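ORF10 (Moritella marina, PDB 6RIW) is the ketosynthase-chain length factor didomain of a polyunsaturated fatty acid synthase, which probably carries out the 3-oxoacyl-carrier-protein synthase step of chain extension. Local coordinates at residues Trp23-Arg33 and Ala384-Asn395; Tyr59-Ser67 and Gly256-Gly264. All coordinates share one frame; numbering follows the deposited sequence.

Interaction 1: residues Trp23-Arg33 and Ala384-Asn395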
loop_
_atom_site.group_PDB
_atom_site.type_symbol
_atom_site.label_atom_id
_atom_site.label_comp_id
_atom_site.label_asym_id
_atom_site.label_seq_id
_atom_site.Cartn_x
_atom_site.Cartn_y
_atom_site.Cartn_z
ATOM N N TRP A 23 17.819 19.164 11.256
ATOM C CA TRP A 23 17.596 20.017 12.419
ATOM C C TRP A 23 18.149 21.422 12.192
ATOM O O TRP A 23 17.467 22.419 12.456
ATOM C CB TRP A 23 18.235 19.386 13.655
ATOM C CG TRP A 23 18.011 20.192 14.884
ATOM C CD1 TRP A 23 18.938 20.942 15.553
ATOM C CD2 TRP A 23 16.768 20.370 15.582
ATOM N NE1 TRP A 23 18.350 21.558 16.634
ATOM C CE2 TRP A 23 17.020 21.227 16.671
ATOM C CE3 TRP A 23 15.467 19.884 15.392
ATOM C CZ2 TRP A 23 16.023 21.608 17.568
ATOM C CZ3 TRP A 23 14.479 20.262 16.289
ATOM C CH2 TRP A 23 14.764 21.117 17.362
ATOM N N GLN A 24 19.382 21.518 11.687
ATOM C CA GLN A 24 19.964 22.833 11.418
ATOM C C GLN A 24 19.132 23.602 10.399
ATOM O O GLN A 24 18.946 24.819 10.522
ATOM C CB GLN A 24 21.403 22.678 10.929
ATOM C CG GLN A 24 22.181 23.987 10.901
ATOM C CD GLN A 24 22.273 24.646 12.278
ATOM O OE1 GLN A 24 22.441 23.972 13.302
ATOM N NE2 GLN A 24 22.166 25.971 12.303
ATOM N N GLN A 25 18.605 22.909 9.390
ATOM C CA GLN A 25 17.763 23.590 8.413
ATOM C C GLN A 25 16.512 24.167 9.067
ATOM O O GLN A 25 16.071 25.270 8.713
ATOM C CB GLN A 25 17.391 22.632 7.282
ATOM C CG GLN A 25 18.488 22.540 6.238
ATOM C CD GLN A 25 18.348 21.339 5.344
ATOM O OE1 GLN A 25 17.253 20.790 5.190
ATOM N NE2 GLN A 25 19.463 20.906 4.751
ATOM N N LEU A 26 15.910 23.424 10.000
ATOM C CA LEU A 26 14.755 23.937 10.732
ATOM C C LEU A 26 15.126 25.164 11.553
ATOM O O LEU A 26 14.362 26.143 11.607
ATOM C CB LEU A 26 14.189 22.852 11.658
ATOM C CG LEU A 26 13.644 21.615 10.939
ATOM C CD1 LEU A 26 12.963 20.691 11.936
ATOM C CD2 LEU A 26 12.665 22.044 9.884
ATOM N N LEU A 27 16.283 25.116 12.220
ATOM C CA LEU A 27 16.709 26.243 13.054
ATOM C C LEU A 27 16.939 27.492 12.224
ATOM O O LEU A 27 16.746 28.610 12.721
ATOM C CB LEU A 27 17.983 25.893 13.822
ATOM C CG LEU A 27 17.947 24.706 14.788
ATOM C CD1 LEU A 27 19.325 24.506 15.417
ATOM C CD2 LEU A 27 16.900 24.942 15.851
ATOM N N GLU A 28 17.347 27.320 10.967
ATOM C CA GLU A 28 17.614 28.405 10.036
ATOM C C GLU A 28 16.404 28.764 9.182
ATOM O O GLU A 28 16.539 29.582 8.268
ATOM C CB GLU A 28 18.784 28.035 9.113
ATOM C CG GLU A 28 20.111 27.772 9.816
ATOM C CD GLU A 28 21.199 27.268 8.866
ATOM O OE1 GLU A 28 20.965 27.259 7.635
ATOM O OE2 GLU A 28 22.292 26.881 9.344
ATOM N N GLN A 29 15.244 28.142 9.429
ATOM C CA GLN A 29 14.014 28.424 8.687
ATOM C C GLN A 29 14.193 28.188 7.190
ATOM O O GLN A 29 13.649 28.914 6.357
ATOM C CB GLN A 29 13.513 29.842 8.955
ATOM C CG GLN A 29 13.330 30.134 10.421
ATOM C CD GLN A 29 12.564 31.424 10.654
ATOM O OE1 GLN A 29 11.615 31.741 9.927
ATOM N NE2 GLN A 29 12.972 32.176 11.675
ATOM N N GLN A 30 14.933 27.139 6.851
ATOM C CA GLN A 30 15.190 26.814 5.453
ATOM C C GLN A 30 13.922 26.333 4.755
ATOM O O GLN A 30 13.208 25.465 5.267
ATOM C CB GLN A 30 16.265 25.732 5.362
ATOM C CG GLN A 30 17.024 25.719 4.057
ATOM C CD GLN A 30 18.027 26.841 4.004
ATOM O OE1 GLN A 30 18.714 27.120 4.991
ATOM N NE2 GLN A 30 18.110 27.507 2.857
ATOM N N ASP A 31 13.665 26.875 3.571
ATOM C CA ASP A 31 12.625 26.379 2.681
ATOM C C ASP A 31 13.262 25.358 1.743
ATOM O O ASP A 31 14.172 25.698 0.980
ATOM C CB ASP A 31 12.001 27.532 1.898
ATOM C CG ASP A 31 10.741 27.132 1.139
ATOM O OD1 ASP A 31 10.529 25.927 0.858
ATOM O OD2 ASP A 31 9.954 28.039 0.797
ATOM N N CYS A 32 12.795 24.110 1.806
ATOM C CA CYS A 32 13.355 23.018 1.014
ATOM C C CYS A 32 12.485 22.618 -0.175
ATOM O O CYS A 32 12.773 21.600 -0.825
ATOM C CB CYS A 32 13.595 21.802 1.912
ATOM S SG CYS A 32 14.634 22.185 3.374
ATOM N N ARG A 33 11.430 23.378 -0.474
ATOM C CA ARG A 33 10.562 23.098 -1.607
ATOM C C ARG A 33 11.183 23.654 -2.890
ATOM O O ARG A 33 11.995 24.580 -2.853
ATOM C CB ARG A 33 9.168 23.694 -1.358
ATOM C CG ARG A 33 8.575 23.277 0.015
ATOM C CD ARG A 33 7.424 24.169 0.466
ATOM N NE ARG A 33 7.840 25.573 0.519
ATOM C CZ ARG A 33 7.012 26.605 0.370
ATOM N NH1 ARG A 33 5.713 26.406 0.164
ATOM N NH2 ARG A 33 7.487 27.842 0.414
ATOM N N ALA A 384 13.290 18.122 19.157
ATOM C CA ALA A 384 12.926 19.276 19.978
ATOM C C ALA A 384 12.807 18.896 21.449
ATOM O O ALA A 384 13.193 19.677 22.331
ATOM C CB ALA A 384 11.611 19.872 19.486
ATOM N N LEU A 385 12.246 17.712 21.731
ATOM C CA LEU A 385 12.134 17.241 23.109
ATOM C C LEU A 385 13.503 17.021 23.735
ATOM O O LEU A 385 13.698 17.300 24.925
ATOM C CB LEU A 385 11.314 15.948 23.163
ATOM C CG LEU A 385 9.798 16.104 23.067
ATOM C CD1 LEU A 385 9.125 14.776 22.617
ATOM C CD2 LEU A 385 9.211 16.592 24.375
ATOM N N GLY A 386 14.463 16.506 22.962
ATOM C CA GLY A 386 15.783 16.260 23.509
ATOM C C GLY A 386 16.608 17.515 23.703
ATOM O O GLY A 386 17.387 17.604 24.657
ATOM N N LYS A 387 16.448 18.497 22.822
ATOM C CA LYS A 387 17.251 19.715 22.833
ATOM C C LYS A 387 16.589 20.891 23.552
ATOM O O LYS A 387 17.260 21.903 23.794
ATOM C CB LYS A 387 17.584 20.124 21.390
ATOM C CG LYS A 387 18.408 19.077 20.653
ATOM C CD LYS A 387 18.827 19.568 19.286
ATOM C CE LYS A 387 19.844 18.623 18.641
ATOM N NZ LYS A 387 21.090 18.510 19.451
ATOM N N GLY A 388 15.303 20.797 23.886
ATOM C CA GLY A 388 14.642 21.896 24.568
ATOM C C GLY A 388 14.398 23.138 23.737
ATOM O O GLY A 388 14.195 24.222 24.303
ATOM N N LEU A 389 14.388 23.013 22.407
ATOM C CA LEU A 389 14.141 24.122 21.492
ATOM C C LEU A 389 13.068 23.725 20.491
ATOM O O LEU A 389 13.006 22.569 20.066
ATOM C CB LEU A 389 15.407 24.528 20.709
ATOM C CG LEU A 389 16.608 25.090 21.465
ATOM C CD1 LEU A 389 17.858 25.087 20.581
ATOM C CD2 LEU A 389 16.291 26.489 21.967
ATOM N N ILE A 390 12.241 24.691 20.102
ATOM C CA ILE A 390 11.194 24.450 19.110
ATOM C C ILE A 390 11.449 25.313 17.880
ATOM O O ILE A 390 11.418 26.549 17.967
ATOM C CB ILE A 390 9.798 24.705 19.700
ATOM C CG1 ILE A 390 9.509 23.679 20.804
ATOM C CG2 ILE A 390 8.750 24.650 18.597
ATOM C CD1 ILE A 390 8.288 23.997 21.645
ATOM N N PRO A 391 11.714 24.708 16.724
ATOM C CA PRO A 391 11.919 25.493 15.501
ATOM C C PRO A 391 10.638 26.160 15.019
ATOM O O PRO A 391 9.518 25.782 15.374
ATOM C CB PRO A 391 12.412 24.455 14.480
ATOM C CG PRO A 391 12.813 23.252 15.302
ATOM C CD PRO A 391 11.965 23.273 16.529
ATOM N N ALA A 392 10.824 27.164 14.173
ATOM C CA ALA A 392 9.724 27.909 13.591
ATOM C C ALA A 392 8.957 27.083 12.555
ATOM O O ALA A 392 9.490 26.164 11.924
ATOM C CB ALA A 392 10.246 29.177 12.915
ATOM N N THR A 393 7.686 27.444 12.383
ATOM C CA THR A 393 6.947 27.164 11.159
ATOM C C THR A 393 7.203 28.337 10.219
ATOM O O THR A 393 6.972 29.491 10.597
ATOM C CB THR A 393 5.454 27.012 11.446
ATOM O OG1 THR A 393 5.230 25.885 12.308
ATOM C CG2 THR A 393 4.651 26.855 10.158
ATOM N N ILE A 394 7.699 28.055 9.012
ATOM C CA ILE A 394 8.108 29.122 8.104
ATOM C C ILE A 394 6.916 29.612 7.287
ATOM O O ILE A 394 5.884 28.945 7.178
ATOM C CB ILE A 394 9.261 28.668 7.190
ATOM C CG1 ILE A 394 8.784 27.631 6.177
ATOM C CG2 ILE A 394 10.414 28.127 8.025
ATOM C CD1 ILE A 394 9.778 27.381 5.059
ATOM N N ASN A 395 7.070 30.812 6.706
ATOM C CA ASN A 395 6.105 31.446 5.798
ATOM C C ASN A 395 4.781 31.776 6.467
ATOM O O ASN A 395 3.762 31.968 5.784
ATOM C CB ASN A 395 5.842 30.597 4.551
ATOM C CG ASN A 395 7.097 30.364 3.737
ATOM O OD1 ASN A 395 7.318 29.265 3.214
ATOM N ND2 ASN A 395 7.941 31.390 3.644
HETATM O O HOH W 1 11.899 26.100 10.461
HETATM O O HOH W 2 13.431 28.014 13.410
HETATM O O HOH W 3 9.773 32.347 7.031
#
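Trp-23 lays its indole between Lys-387 and Pro-391. A chi1 of -179°, CG anti to N, swings the ring off helix 19-27 toward the end of helix 374-387. The aliphatic part of Lys-387 slides over one face, its CD 3.3 Å from Trp-23 NE1 and its CE in a CH-pi contact with the five-membered ring; Leu-27 CD2, from the indole's own helix, covers the opposite face toward the rim. At the edge, in the ring plane, sits Leu-389 O, a buried carbonyl lacking a hydrogen-bond partner. Pro-391 crosses the indole at about a right angle, CG 3.6 Å from Trp-23 CH2, and its CB meets Leu-26 CB. Cutting the indole back to an alanine is likely to leave a gap between the two helices, with the Lys-387 methylenes and the Pro-391 ring losing their packing surface. Ile-394 sets CG2 against Gln-29 CB (3.7 Å) and CD1 against Asp-31, whose carboxylate is gripped side-on by Arg-33 NE and NH2. No direct hydrogen bond joins the segments; two waters link Leu-26 O to the backbone of Ala-392. Gln-29, at positive phi, closes helix 19-27 in a Schellman motif within the ketosynthase domain.

Interaction 2: residues Tyr59-Ser67 and Gly256-Gly264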
loop_
_atom_site.group_PDB
_atom_site.type_symbol
_atom_site.label_atom_id
_atom_site.label_comp_id
_atom_site.label_asym_id
_atom_site.label_seq_id
_atom_site.Cartn_x
_atom_site.Cartn_y
_atom_site.Cartn_z
ATOM N N TYR A 59 -1.408 21.945 -12.730
ATOM C CA TYR A 59 -1.296 23.402 -12.692
ATOM C C TYR A 59 -0.318 23.874 -11.630
ATOM O O TYR A 59 -0.272 25.068 -11.330
ATOM C CB TYR A 59 -2.671 24.062 -12.495
ATOM C CG TYR A 59 -3.366 23.826 -11.158
ATOM C CD1 TYR A 59 -3.263 24.748 -10.126
ATOM C CD2 TYR A 59 -4.168 22.712 -10.964
ATOM C CE1 TYR A 59 -3.919 24.549 -8.923
ATOM C CE2 TYR A 59 -4.833 22.503 -9.775
ATOM C CZ TYR A 59 -4.700 23.417 -8.750
ATOM O OH TYR A 59 -5.365 23.193 -7.568
ATOM N N CYS A 60 0.479 22.965 -11.070
ATOM C CA CYS A 60 1.506 23.320 -10.101
ATOM C C CYS A 60 2.643 22.312 -10.226
ATOM O O CYS A 60 2.382 21.108 -10.333
ATOM C CB CYS A 60 0.921 23.325 -8.681
ATOM S SG CYS A 60 2.110 23.645 -7.333
ATOM N N VAL A 61 3.889 22.796 -10.245
ATOM C CA VAL A 61 5.057 21.912 -10.277
ATOM C C VAL A 61 5.894 22.008 -9.009
ATOM O O VAL A 61 6.923 21.320 -8.905
ATOM C CB VAL A 61 5.937 22.163 -11.521
ATOM C CG1 VAL A 61 5.176 21.825 -12.797
ATOM C CG2 VAL A 61 6.441 23.593 -11.546
ATOM N N HIS A 62 5.473 22.808 -8.029
ATOM C CA HIS A 62 6.204 22.942 -6.778
ATOM C C HIS A 62 5.990 21.716 -5.893
ATOM O O HIS A 62 4.888 21.165 -5.826
ATOM C CB HIS A 62 5.757 24.202 -6.032
ATOM C CG HIS A 62 6.319 25.467 -6.603
ATOM N ND1 HIS A 62 5.679 26.188 -7.591
ATOM C CD2 HIS A 62 7.474 26.125 -6.344
ATOM C CE1 HIS A 62 6.416 27.235 -7.916
ATOM N NE2 HIS A 62 7.508 27.220 -7.173
ATOM N N GLY A 63 7.049 21.310 -5.203
ATOM C CA GLY A 63 6.962 20.201 -4.268
ATOM C C GLY A 63 8.240 20.088 -3.466
ATOM O O GLY A 63 9.165 20.890 -3.613
ATOM N N GLY A 64 8.274 19.079 -2.601
ATOM C CA GLY A 64 9.483 18.766 -1.873
ATOM C C GLY A 64 10.127 17.553 -2.506
ATOM O O GLY A 64 9.587 16.454 -2.392
ATOM N N TYR A 65 11.251 17.725 -3.201
ATOM C CA TYR A 65 11.855 16.626 -3.942
ATOM C C TYR A 65 13.215 16.267 -3.374
ATOM O O TYR A 65 13.866 17.071 -2.696
ATOM C CB TYR A 65 11.984 16.959 -5.432
ATOM C CG TYR A 65 10.635 17.268 -6.012
ATOM C CD1 TYR A 65 9.683 16.267 -6.157
ATOM C CD2 TYR A 65 10.298 18.570 -6.375
ATOM C CE1 TYR A 65 8.433 16.554 -6.669
ATOM C CE2 TYR A 65 9.057 18.866 -6.892
ATOM C CZ TYR A 65 8.127 17.856 -7.037
ATOM O OH TYR A 65 6.878 18.155 -7.544
ATOM N N ILE A 66 13.613 15.026 -3.643
ATOM C CA ILE A 66 14.919 14.499 -3.257
ATOM C C ILE A 66 15.842 14.752 -4.436
ATOM O O ILE A 66 15.697 14.121 -5.483
ATOM C CB ILE A 66 14.866 13.001 -2.925
ATOM C CG1 ILE A 66 13.879 12.716 -1.789
ATOM C CG2 ILE A 66 16.269 12.466 -2.577
ATOM C CD1 ILE A 66 14.112 13.601 -0.548
ATOM N N SER A 67 16.793 15.667 -4.271
ATOM C CA SER A 67 17.714 16.026 -5.341
ATOM C C SER A 67 19.113 15.523 -5.012
ATOM O O SER A 67 19.536 15.564 -3.851
ATOM C CB SER A 67 17.748 17.539 -5.546
ATOM O OG SER A 67 16.451 18.009 -5.887
ATOM N N GLY A 256 -3.765 25.837 -0.354
ATOM C CA GLY A 256 -3.535 24.467 -0.764
ATOM C C GLY A 256 -2.202 23.968 -0.249
ATOM O O GLY A 256 -1.535 24.619 0.562
ATOM N N LEU A 257 -1.833 22.788 -0.739
ATOM C CA LEU A 257 -0.591 22.141 -0.349
ATOM C C LEU A 257 0.318 21.962 -1.559
ATOM O O LEU A 257 -0.113 22.044 -2.717
ATOM C CB LEU A 257 -0.860 20.762 0.309
ATOM C CG LEU A 257 -1.639 19.713 -0.510
ATOM C CD1 LEU A 257 -0.768 18.943 -1.526
ATOM C CD2 LEU A 257 -2.300 18.713 0.438
ATOM N N PHE A 258 1.592 21.718 -1.266
ATOM C CA PHE A 258 2.533 21.114 -2.200
ATOM C C PHE A 258 2.885 19.726 -1.672
ATOM O O PHE A 258 3.035 19.537 -0.460
ATOM C CB PHE A 258 3.826 21.927 -2.334
ATOM C CG PHE A 258 3.637 23.331 -2.849
ATOM C CD1 PHE A 258 2.602 23.653 -3.719
ATOM C CD2 PHE A 258 4.525 24.328 -2.467
ATOM C CE1 PHE A 258 2.450 24.965 -4.206
ATOM C CE2 PHE A 258 4.392 25.639 -2.948
ATOM C CZ PHE A 258 3.350 25.959 -3.804
ATOM N N ALA A 259 2.991 18.759 -2.577
ATOM C CA ALA A 259 3.318 17.386 -2.209
ATOM C C ALA A 259 4.835 17.189 -2.188
ATOM O O ALA A 259 5.606 18.093 -2.509
ATOM C CB ALA A 259 2.648 16.409 -3.166
ATOM N N GLY A 260 5.282 15.993 -1.802
ATOM C CA GLY A 260 6.700 15.768 -1.591
ATOM C C GLY A 260 7.007 14.283 -1.559
ATOM O O GLY A 260 6.116 13.436 -1.650
ATOM N N GLU A 261 8.293 13.980 -1.427
ATOM C CA GLU A 261 8.775 12.610 -1.458
ATOM C C GLU A 261 9.916 12.477 -0.458
ATOM O O GLU A 261 10.451 13.474 0.038
ATOM C CB GLU A 261 9.226 12.228 -2.880
ATOM C CG GLU A 261 10.169 13.248 -3.476
ATOM C CD GLU A 261 10.663 12.878 -4.876
ATOM O OE1 GLU A 261 9.939 12.167 -5.618
ATOM O OE2 GLU A 261 11.795 13.296 -5.234
ATOM N N GLY A 262 10.271 11.239 -0.142
ATOM C CA GLY A 262 11.383 10.975 0.747
ATOM C C GLY A 262 11.099 9.747 1.591
ATOM O O GLY A 262 10.188 8.976 1.296
ATOM N N ALA A 263 11.885 9.599 2.667
ATOM C CA ALA A 263 11.817 8.401 3.494
ATOM C C ALA A 263 12.350 8.709 4.884
ATOM O O ALA A 263 13.136 9.638 5.073
ATOM C CB ALA A 263 12.612 7.238 2.882
ATOM N N GLY A 264 11.898 7.917 5.856
ATOM C CA GLY A 264 12.420 8.014 7.207
ATOM C C GLY A 264 12.338 6.673 7.904
ATOM O O GLY A 264 11.524 5.816 7.549
HETATM O O HOH W 4 3.638 18.673 -5.550
#
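The side chains of His-62 and Phe-258 run alongside one another in the same direction, yet the imidazole hardly overlaps the phenyl: the planes, 20° apart, are slid past each other. Over the middle of the Phe-258 face sits His-62 CB, 3.5 Å from the ring centroid, a CH-pi contact. Cys-60 comes to the same ring obliquely, its SG 3.4 Å from Phe-258 CE1, the sulfur held anti to the backbone N (chi1 176°). The backbones pair briefly in parallel, 62-64 beside the weakly bonded start of 259-270, in the ketosynthase part of this thiolase-like protein. Gly-64 N donates to Ala-259 O (2.8 Å), and Glu-261 N returns a bond to Gly-64 O. Gly-64 and Gly-260 bring their CA atoms within 4.1 Å; a CB on Gly-260 would press tightly on Gly-64 O. Water 4 bridges His-62 O and Ala-259 N. Glu-261 sends its extended chain across Tyr-65, the carboxylate at the edge of the phenol and turned 87° to it. Glu-261 OE2 uses its anti lone pair to accept from Ile-66 N (3.0 Å) in a nearly straight bond. Ile-66 CD1 rests 3.7 Å from Glu-261 O, a buried carbonyl with no hydrogen-bond partner.

In the fold
Both interactions lie in the ketosynthase half of the didomain, their centres about 18 Å apart and on the same side of the chain's centre. Along the chain the order is 23-33, 59-67, 256-264, 384-395, so the strand pairing of interaction 2 is made wholly within the stretch that interaction 1 brackets. They meet at Arg-33: it ends the first segment of interaction 1, its NH1 packs 3.5 Å from Phe-258 CE2 and its CB 3.6 Å from Gly-63 O. Strand 34-35, which follows directly, pairs antiparallel with strand 62-64. Through Arg-33 and strand 34-35, the chain leaving helix 19-27 runs from the contact with 384-395 straight to the strand pair.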